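Local coordinates for OmpT protein (Vibrio cholerae serotype O1, PDB 6EHD), which is a general-diffusion porin of the outer membrane, a beta-barrel channel that probably lets small solutes and ions pass, at residues G15-E20 against G34-G39; A281-E286 against I319-Y324. The protein carries 1 engineered substitution. One frame throughout, in Å; residues are numbered along the deposited sequence.

Interaction 1 of 2, residues G15-E20 against G34-G39. With C8E ((hydroxyethyloxy)tri(ethyloxy)octane), chain G.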
ATOM      1  N   GLY A  15      -6.111 -10.735  14.702  1.00 28.96           N
ATOM      2  CA  GLY A  15      -6.424 -11.035  13.329  1.00 28.68           C
ATOM      3  C   GLY A  15      -7.704 -10.259  12.839  1.00 25.42           C
ATOM      4  O   GLY A  15      -8.284  -9.469  13.626  1.00 26.34           O
ATOM      5  N   GLN A  16      -8.080 -10.612  11.627  1.00 26.26           N
ATOM      6  CA  GLN A  16      -9.342 -10.076  10.961  1.00 25.49           C
ATOM      7  C   GLN A  16      -9.959 -11.132  10.113  1.00 27.01           C
ATOM      8  O   GLN A  16      -9.243 -11.797   9.313  1.00 26.61           O
ATOM      9  CB  GLN A  16      -9.025  -8.881  10.014  1.00 28.21           C
ATOM     10  CG  GLN A  16      -8.430  -7.689  10.666  1.00 33.22           C
ATOM     11  CD  GLN A  16      -8.178  -6.557   9.702  1.00 31.02           C
ATOM     12  OE1 GLN A  16      -8.982  -6.306   8.779  1.00 27.49           O
ATOM     13  NE2 GLN A  16      -7.016  -5.889   9.884  1.00 29.54           N
ATOM     14  N   LEU A  17     -11.286 -11.317  10.220  1.00 25.07           N
ATOM     15  CA  LEU A  17     -12.013 -12.031   9.161  1.00 22.90           C
ATOM     16  C   LEU A  17     -12.859 -11.029   8.342  1.00 23.04           C
ATOM     17  O   LEU A  17     -13.403 -10.107   8.924  1.00 26.29           O
ATOM     18  CB  LEU A  17     -13.007 -13.076   9.711  1.00 24.82           C
ATOM     19  CG  LEU A  17     -12.367 -14.075  10.702  1.00 30.91           C
ATOM     20  CD1 LEU A  17     -13.451 -14.981  11.303  1.00 37.67           C
ATOM     21  CD2 LEU A  17     -11.360 -14.897   9.911  1.00 33.49           C
ATOM     22  N   ARG A  18     -12.807 -11.163   7.037  1.00 23.63           N
ATOM     23  CA  ARG A  18     -13.498 -10.233   6.095  1.00 25.78           C
ATOM     24  C   ARG A  18     -14.447 -10.998   5.140  1.00 29.13           C
ATOM     25  O   ARG A  18     -14.100 -12.069   4.620  1.00 30.22           O
ATOM     26  CB  ARG A  18     -12.477  -9.450   5.238  1.00 24.93           C
ATOM     27  CG  ARG A  18     -11.377  -8.721   6.069  1.00 25.19           C
ATOM     28  CD  ARG A  18     -10.560  -7.770   5.201  1.00 25.15           C
ATOM     29  NE  ARG A  18      -9.609  -6.976   5.928  1.00 23.58           N
ATOM     30  CZ  ARG A  18      -8.863  -6.007   5.392  1.00 27.37           C
ATOM     31  NH1 ARG A  18      -8.040  -5.353   6.149  1.00 26.95           N
ATOM     32  NH2 ARG A  18      -8.876  -5.765   4.096  1.00 30.82           N
ATOM     33  N   THR A  19     -15.619 -10.415   4.864  1.00 26.33           N
ATOM     34  CA  THR A  19     -16.473 -10.830   3.726  1.00 24.42           C
ATOM     35  C   THR A  19     -16.745  -9.603   2.827  1.00 27.53           C
ATOM     36  O   THR A  19     -17.243  -8.596   3.319  1.00 25.07           O
ATOM     37  CB  THR A  19     -17.811 -11.331   4.309  1.00 30.43           C
ATOM     38  OG1 THR A  19     -17.561 -12.456   5.186  1.00 30.60           O
ATOM     39  CG2 THR A  19     -18.795 -11.729   3.236  1.00 32.50           C
ATOM     40  N   GLU A  20     -16.395  -9.694   1.567  1.00 24.40           N
ATOM     41  CA  GLU A  20     -16.487  -8.553   0.589  1.00 28.46           C
ATOM     42  C   GLU A  20     -17.141  -9.039  -0.731  1.00 30.02           C
ATOM     43  O   GLU A  20     -16.822 -10.160  -1.216  1.00 30.23           O
ATOM     44  CB  GLU A  20     -15.052  -7.985   0.325  1.00 27.91           C
ATOM     45  CG  GLU A  20     -14.524  -7.272   1.614  1.00 28.83           C
ATOM     46  CD  GLU A  20     -13.119  -6.604   1.511  1.00 27.38           C
ATOM     47  OE1 GLU A  20     -12.331  -7.071   0.720  1.00 28.97           O
ATOM     48  OE2 GLU A  20     -12.794  -5.762   2.388  1.00 28.17           O
ATOM     49  N   GLY A  34     -12.239 -10.774   0.179  1.00 58.72           N
ATOM     50  CA  GLY A  34     -11.869 -10.287   1.499  1.00 54.54           C
ATOM     51  C   GLY A  34     -10.608 -10.929   2.058  1.00 58.78           C
ATOM     52  O   GLY A  34     -10.692 -12.114   2.415  1.00 41.59           O
ATOM     53  N   SER A  35      -9.543 -10.087   2.228  1.00 42.10           N
ATOM     54  CA  SER A  35      -8.196 -10.378   2.794  1.00 38.16           C
ATOM     55  C   SER A  35      -8.032 -10.690   4.353  1.00 36.87           C
ATOM     56  O   SER A  35      -7.322 -10.077   5.121  1.00 37.99           O
ATOM     57  CB  SER A  35      -7.297  -9.264   2.493  1.00 42.00           C
ATOM     58  OG  SER A  35      -5.996  -9.682   2.764  1.00 42.07           O
ATOM     59  N   SER A  36      -8.505 -11.837   4.722  1.00 31.33           N
ATOM     60  CA  SER A  36      -8.488 -12.258   6.112  1.00 29.11           C
ATOM     61  C   SER A  36      -7.060 -12.702   6.560  1.00 26.87           C
ATOM     62  O   SER A  36      -6.306 -13.231   5.747  1.00 29.73           O
ATOM     63  CB  SER A  36      -9.488 -13.418   6.262  1.00 33.50           C
ATOM     64  OG  SER A  36     -10.836 -13.002   5.915  1.00 30.98           O
ATOM     65  N   ARG A  37      -6.779 -12.559   7.833  1.00 24.44           N
ATOM     66  CA  ARG A  37      -5.434 -12.915   8.366  1.00 28.15           C
ATOM     67  C   ARG A  37      -5.452 -13.208   9.841  1.00 30.16           C
ATOM     68  O   ARG A  37      -6.360 -12.808  10.541  1.00 29.45           O
ATOM     69  CB  ARG A  37      -4.448 -11.704   8.046  1.00 30.62           C
ATOM     70  CG  ARG A  37      -4.508 -10.525   8.985  1.00 35.87           C
ATOM     71  CD  ARG A  37      -5.571  -9.453   8.756  1.00 42.50           C
ATOM     72  NE  ARG A  37      -5.759  -8.952   7.391  1.00 41.61           N
ATOM     73  CZ  ARG A  37      -5.191  -7.865   6.862  1.00 38.56           C
ATOM     74  NH1 ARG A  37      -4.392  -7.100   7.547  1.00 36.74           N
ATOM     75  NH2 ARG A  37      -5.477  -7.592   5.618  1.00 37.18           N
ATOM     76  N   ALA A  38      -4.373 -13.870  10.365  1.00 28.74           N
ATOM     77  CA  ALA A  38      -4.258 -14.100  11.766  1.00 28.26           C
ATOM     78  C   ALA A  38      -2.734 -14.184  12.111  1.00 29.71           C
ATOM     79  O   ALA A  38      -1.986 -14.707  11.369  1.00 29.62           O
ATOM     80  CB  ALA A  38      -4.902 -15.463  12.149  1.00 34.53           C
ATOM     81  N   GLY A  39      -2.331 -13.624  13.213  1.00 29.02           N
ATOM     82  CA  GLY A  39      -0.866 -13.684  13.606  1.00 28.34           C
ATOM     83  C   GLY A  39      -0.647 -13.698  15.119  1.00 30.92           C
ATOM     84  O   GLY A  39      -1.611 -13.667  15.924  1.00 31.84           O
TER
HETATM   85  C11 C8E G 406      -9.024   5.545   6.362  1.00 69.21           C
HETATM   86  O12 C8E G 406      -9.453   4.165   6.196  1.00 72.26           O
HETATM   87  C13 C8E G 406      -8.900   3.586   4.985  1.00 72.15           C
HETATM   88  C14 C8E G 406      -9.164   2.091   4.902  1.00 59.31           C
HETATM   89  O15 C8E G 406      -8.369   1.525   5.971  1.00 69.41           O
HETATM   90  C16 C8E G 406      -8.796   0.342   6.587  1.00 45.36           C
HETATM   91  C17 C8E G 406      -8.269  -0.659   5.666  1.00 38.80           C
HETATM   92  O18 C8E G 406      -7.495  -1.672   6.300  1.00 48.20           O
HETATM   93  C19 C8E G 406      -7.019  -2.855   5.635  1.00 43.05           C
HETATM   94  C20 C8E G 406      -5.703  -3.466   5.017  1.00 45.06           C
HETATM   95  O21 C8E G 406      -5.760  -4.690   4.105  1.00 39.33           O
HETATM   96  O   HOH W   1      -9.756  -7.363   1.765  1.00 27.41           O
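A single water ties Arg18, Glu20 and Ser35 together: it accepts from Arg18 NH2 and, at 2.8 Å, from Ser35 N, and donates to Glu20 OE1. Arg18 sends its extended chain up to this water and lays its guanidinium flat against that of Arg37, planes 11° apart, with Arg37 NH2 over the rim of one face. Acceptors probably ease this stack of like charges. Gln16 OE1 takes Arg18 NE at 3.0 Å, the nitrogen standing above the amide plane, and Arg37 holds Ser35 O side-on, NE at 3.0 Å and NH2 at 3.1 Å, with the oxygen in the guanidinium plane. Gly301 O takes Arg18 NH2 as well, and a bound MES, probably from the crystallisation liquor, forms a salt bridge with Arg37 NH1. The arginines, Gln16 and the serines belong to the hairpin of strands 9-24 and 30-47 in the wall of the porin barrel. Gln16 and Arg37 are an antiparallel hydrogen-bonded pair, whereas Arg18 N turns to a side chain, Ser36 OG, at 2.9 Å. Bent at chi2 (-84°) and chi3, Arg37 folds alongside Gln16, stacking guanidinium on amide and bringing CD to 3.7 Å from Gln16 CB. The detergent C8E accepts from Arg37 NH2 through O21, 3.3 Å away.

Interaction 2 of 2, residues A281-E286 against I319-Y324. Engineered in segment 319-324: Tyr323 (natural residue Ile). With C8E ((hydroxyethyloxy)tri(ethyloxy)octane), chain G.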
ATOM      1  N   ALA A 281     -16.048  -4.698  15.197  1.00 24.27           N
ATOM      2  CA  ALA A 281     -16.876  -4.958  13.997  1.00 25.90           C
ATOM      3  C   ALA A 281     -17.182  -3.643  13.216  1.00 21.97           C
ATOM      4  O   ALA A 281     -17.596  -2.648  13.842  1.00 25.00           O
ATOM      5  CB  ALA A 281     -18.190  -5.610  14.353  1.00 26.75           C
ATOM      6  N   ARG A 282     -17.004  -3.722  11.882  1.00 23.51           N
ATOM      7  CA  ARG A 282     -17.457  -2.625  11.022  1.00 23.01           C
ATOM      8  C   ARG A 282     -17.880  -3.089   9.661  1.00 23.58           C
ATOM      9  O   ARG A 282     -17.553  -4.167   9.241  1.00 23.20           O
ATOM     10  CB  ARG A 282     -16.305  -1.622  10.842  1.00 27.85           C
ATOM     11  CG  ARG A 282     -15.161  -2.107  10.007  1.00 30.38           C
ATOM     12  CD  ARG A 282     -14.019  -1.040   9.860  1.00 35.99           C
ATOM     13  NE  ARG A 282     -13.342  -0.765  11.127  1.00 34.92           N
ATOM     14  CZ  ARG A 282     -12.190  -0.043  11.193  1.00 43.38           C
ATOM     15  NH1 ARG A 282     -11.641   0.502  10.077  1.00 33.96           N
ATOM     16  NH2 ARG A 282     -11.564   0.113  12.377  1.00 37.27           N
ATOM     17  N   VAL A 283     -18.634  -2.207   8.976  1.00 22.82           N
ATOM     18  CA  VAL A 283     -19.098  -2.441   7.601  1.00 22.51           C
ATOM     19  C   VAL A 283     -18.864  -1.155   6.771  1.00 20.84           C
ATOM     20  O   VAL A 283     -18.673  -0.069   7.315  1.00 23.43           O
ATOM     21  CB  VAL A 283     -20.618  -2.824   7.510  1.00 23.08           C
ATOM     22  CG1 VAL A 283     -20.818  -4.184   8.252  1.00 24.91           C
ATOM     23  CG2 VAL A 283     -21.487  -1.760   8.083  1.00 26.34           C
ATOM     24  N   TYR A 284     -18.875  -1.354   5.476  1.00 20.63           N
ATOM     25  CA  TYR A 284     -18.643  -0.215   4.568  1.00 22.30           C
ATOM     26  C   TYR A 284     -19.232  -0.476   3.161  1.00 22.99           C
ATOM     27  O   TYR A 284     -19.371  -1.638   2.713  1.00 22.59           O
ATOM     28  CB  TYR A 284     -17.092   0.041   4.432  1.00 23.95           C
ATOM     29  CG  TYR A 284     -16.212  -1.177   4.447  1.00 20.54           C
ATOM     30  CD1 TYR A 284     -15.782  -1.742   5.639  1.00 22.64           C
ATOM     31  CD2 TYR A 284     -15.873  -1.821   3.298  1.00 21.41           C
ATOM     32  CE1 TYR A 284     -15.037  -2.908   5.692  1.00 24.82           C
ATOM     33  CE2 TYR A 284     -15.055  -2.973   3.324  1.00 24.08           C
ATOM     34  CZ  TYR A 284     -14.686  -3.558   4.545  1.00 23.85           C
ATOM     35  OH  TYR A 284     -13.883  -4.713   4.529  1.00 26.40           O
ATOM     36  N   ALA A 285     -19.523   0.628   2.437  1.00 21.13           N
ATOM     37  CA  ALA A 285     -20.013   0.544   1.087  1.00 22.40           C
ATOM     38  C   ALA A 285     -19.394   1.705   0.259  1.00 21.70           C
ATOM     39  O   ALA A 285     -19.325   2.849   0.790  1.00 23.27           O
ATOM     40  CB  ALA A 285     -21.544   0.711   1.091  1.00 26.11           C
ATOM     41  N   GLU A 286     -19.030   1.389  -0.975  1.00 21.33           N
ATOM     42  CA  GLU A 286     -18.319   2.345  -1.791  1.00 23.00           C
ATOM     43  C   GLU A 286     -18.707   2.290  -3.253  1.00 22.80           C
ATOM     44  O   GLU A 286     -18.892   1.220  -3.842  1.00 24.17           O
ATOM     45  CB  GLU A 286     -16.756   1.990  -1.644  1.00 21.95           C
ATOM     46  CG  GLU A 286     -15.785   3.004  -2.250  1.00 22.49           C
ATOM     47  CD  GLU A 286     -14.308   2.592  -1.869  1.00 22.01           C
ATOM     48  OE1 GLU A 286     -14.086   2.491  -0.605  1.00 22.18           O
ATOM     49  OE2 GLU A 286     -13.489   2.402  -2.790  1.00 25.43           O
ATOM     50  N   ILE A 319     -19.116  -3.738  -1.233  1.00 23.51           N
ATOM     51  CA  ILE A 319     -19.638  -3.675   0.090  1.00 20.49           C
ATOM     52  C   ILE A 319     -18.830  -4.733   0.929  1.00 24.03           C
ATOM     53  O   ILE A 319     -18.440  -5.788   0.440  1.00 24.63           O
ATOM     54  CB  ILE A 319     -21.170  -3.998   0.159  1.00 28.15           C
ATOM     55  CG1 ILE A 319     -21.426  -5.373  -0.448  1.00 32.57           C
ATOM     56  CG2 ILE A 319     -21.995  -2.928  -0.612  1.00 31.01           C
ATOM     57  CD1 ILE A 319     -22.893  -5.863  -0.328  1.00 37.31           C
ATOM     58  N   GLY A 320     -18.601  -4.420   2.217  1.00 22.64           N
ATOM     59  CA  GLY A 320     -17.771  -5.368   3.068  1.00 22.01           C
ATOM     60  C   GLY A 320     -18.064  -5.317   4.483  1.00 21.71           C
ATOM     61  O   GLY A 320     -18.651  -4.353   4.963  1.00 22.44           O
ATOM     62  N   ALA A 321     -17.639  -6.366   5.217  1.00 21.67           N
ATOM     63  CA  ALA A 321     -17.778  -6.382   6.653  1.00 22.10           C
ATOM     64  C   ALA A 321     -16.522  -7.119   7.214  1.00 20.46           C
ATOM     65  O   ALA A 321     -15.911  -8.012   6.542  1.00 22.73           O
ATOM     66  CB  ALA A 321     -18.997  -7.248   7.109  1.00 24.89           C
ATOM     67  N   ARG A 322     -16.127  -6.650   8.365  1.00 22.24           N
ATOM     68  CA  ARG A 322     -14.915  -7.163   9.074  1.00 22.89           C
ATOM     69  C   ARG A 322     -15.209  -7.490  10.529  1.00 21.98           C
ATOM     70  O   ARG A 322     -15.994  -6.771  11.276  1.00 23.34           O
ATOM     71  CB  ARG A 322     -13.808  -6.041   9.101  1.00 25.97           C
ATOM     72  CG  ARG A 322     -13.248  -5.738   7.765  1.00 25.69           C
ATOM     73  CD  ARG A 322     -12.248  -4.569   7.865  1.00 24.94           C
ATOM     74  NE  ARG A 322     -11.786  -4.197   6.540  1.00 24.87           N
ATOM     75  CZ  ARG A 322     -10.807  -3.300   6.363  1.00 26.82           C
ATOM     76  NH1 ARG A 322     -10.235  -2.714   7.440  1.00 26.70           N
ATOM     77  NH2 ARG A 322     -10.496  -2.947   5.132  1.00 29.55           N
ATOM     78  N   TYR A 323     -14.514  -8.565  10.979  1.00 24.18           N
ATOM     79  CA  TYR A 323     -14.444  -8.892  12.412  1.00 23.72           C
ATOM     80  C   TYR A 323     -12.953  -8.825  12.869  1.00 22.77           C
ATOM     81  O   TYR A 323     -12.149  -9.456  12.194  1.00 23.74           O
ATOM     82  CB  TYR A 323     -14.977 -10.332  12.654  1.00 24.75           C
ATOM     83  CG  TYR A 323     -14.862 -10.745  14.164  1.00 26.50           C
ATOM     84  CD1 TYR A 323     -15.736 -10.288  15.159  1.00 28.20           C
ATOM     85  CD2 TYR A 323     -13.779 -11.548  14.572  1.00 28.01           C
ATOM     86  CE1 TYR A 323     -15.595 -10.643  16.495  1.00 28.49           C
ATOM     87  CE2 TYR A 323     -13.643 -11.897  15.921  1.00 28.01           C
ATOM     88  CZ  TYR A 323     -14.524 -11.469  16.857  1.00 31.18           C
ATOM     89  OH  TYR A 323     -14.390 -11.822  18.203  1.00 33.14           O
ATOM     90  N   TYR A 324     -12.680  -8.106  13.958  1.00 22.56           N
ATOM     91  CA  TYR A 324     -11.275  -7.971  14.463  1.00 25.85           C
ATOM     92  C   TYR A 324     -11.144  -8.676  15.821  1.00 29.12           C
ATOM     93  O   TYR A 324     -12.000  -8.542  16.653  1.00 25.61           O
ATOM     94  CB  TYR A 324     -10.943  -6.522  14.742  1.00 25.77           C
ATOM     95  CG  TYR A 324     -10.857  -5.578  13.486  1.00 27.07           C
ATOM     96  CD1 TYR A 324     -12.003  -5.041  12.876  1.00 30.67           C
ATOM     97  CD2 TYR A 324      -9.608  -5.082  13.047  1.00 29.09           C
ATOM     98  CE1 TYR A 324     -11.875  -4.161  11.783  1.00 28.97           C
ATOM     99  CE2 TYR A 324      -9.487  -4.174  11.999  1.00 29.64           C
ATOM    100  CZ  TYR A 324     -10.612  -3.709  11.358  1.00 32.24           C
ATOM    101  OH  TYR A 324     -10.438  -2.813  10.268  1.00 32.88           O
TER
HETATM  102  C11 C8E G 406      -9.024   5.545   6.362  1.00 69.21           C
HETATM  103  O12 C8E G 406      -9.453   4.165   6.196  1.00 72.26           O
HETATM  104  C13 C8E G 406      -8.900   3.586   4.985  1.00 72.15           C
HETATM  105  C14 C8E G 406      -9.164   2.091   4.902  1.00 59.31           C
HETATM  106  O15 C8E G 406      -8.369   1.525   5.971  1.00 69.41           O
HETATM  107  C16 C8E G 406      -8.796   0.342   6.587  1.00 45.36           C
HETATM  108  C17 C8E G 406      -8.269  -0.659   5.666  1.00 38.80           C
HETATM  109  O18 C8E G 406      -7.495  -1.672   6.300  1.00 48.20           O
HETATM  110  C19 C8E G 406      -7.019  -2.855   5.635  1.00 43.05           C
HETATM  111  C20 C8E G 406      -5.703  -3.466   5.017  1.00 45.06           C
HETATM  112  O21 C8E G 406      -5.760  -4.690   4.105  1.00 39.33           O
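Arg322 NE donates to Tyr284 OH at 3.0 Å, the hydroxyl standing somewhat out of the guanidinium plane. Tyrosine ring and guanidinium cross nearly at right angles (79°), and Arg322 CG meets the ring edge in plane. Further along the same guanidinium, NH1 reaches Tyr324 OH at 2.8 Å, in plane. Bonded to two tyrosine hydroxyls through NE and NH1, the guanidinium is held in its rotation; NH1 also donates to O18 of the detergent C8E. Tyr324 OH in turn lies over the centre of the Arg282 guanidinium, 3.4 Å from Arg282 CZ. A bend at chi3 (67°) swings Arg282 over to that hydroxyl; its NH1 bonds to Tyr101 OH. The Tyr284 ring lies across Gly320, whose CA makes a CH-pi contact 4.1 Å from the ring centroid; Tyr101 stacks on this ring, and Glu20 OE2 bonds to Tyr284 OH. Beneath these side chains the strands run antiparallel, with Arg282-Arg322 and Tyr284-Gly320 as hydrogen-bonded pairs. On the other face Val283 CG1 packs on Ala321 CB at 3.7 Å and Ala285 CB on Ile319 CG2 at 4.0 Å, a surface that probably meets lipid; the engineered Tyr323 belongs to that face too. An apolar outer surface, backed by arginines and tyrosines on the inner side, is the alternating pattern of a porin barrel wall, and the inward arginines form a basic patch on this part of the inner wall.

From the N terminus, the chain first makes interaction 1, where strand 9-24 turns back into strand 30-47 and closes a short hairpin loop. It then goes round the barrel before interaction 2 joins strand 281-291 to the last strand, 314-324, across a loop of 32 residues. The two contacts are in series, neither nested nor crossing. They meet because strand 314-324 also pairs with strand 9-24, which closes the barrel: Leu17 O lies 2.8 Å from Tyr323 N, and the side chain of Gln16 packs on Tyr324. Four neighbouring strands are thus tied together, and one detergent molecule touches both contacts.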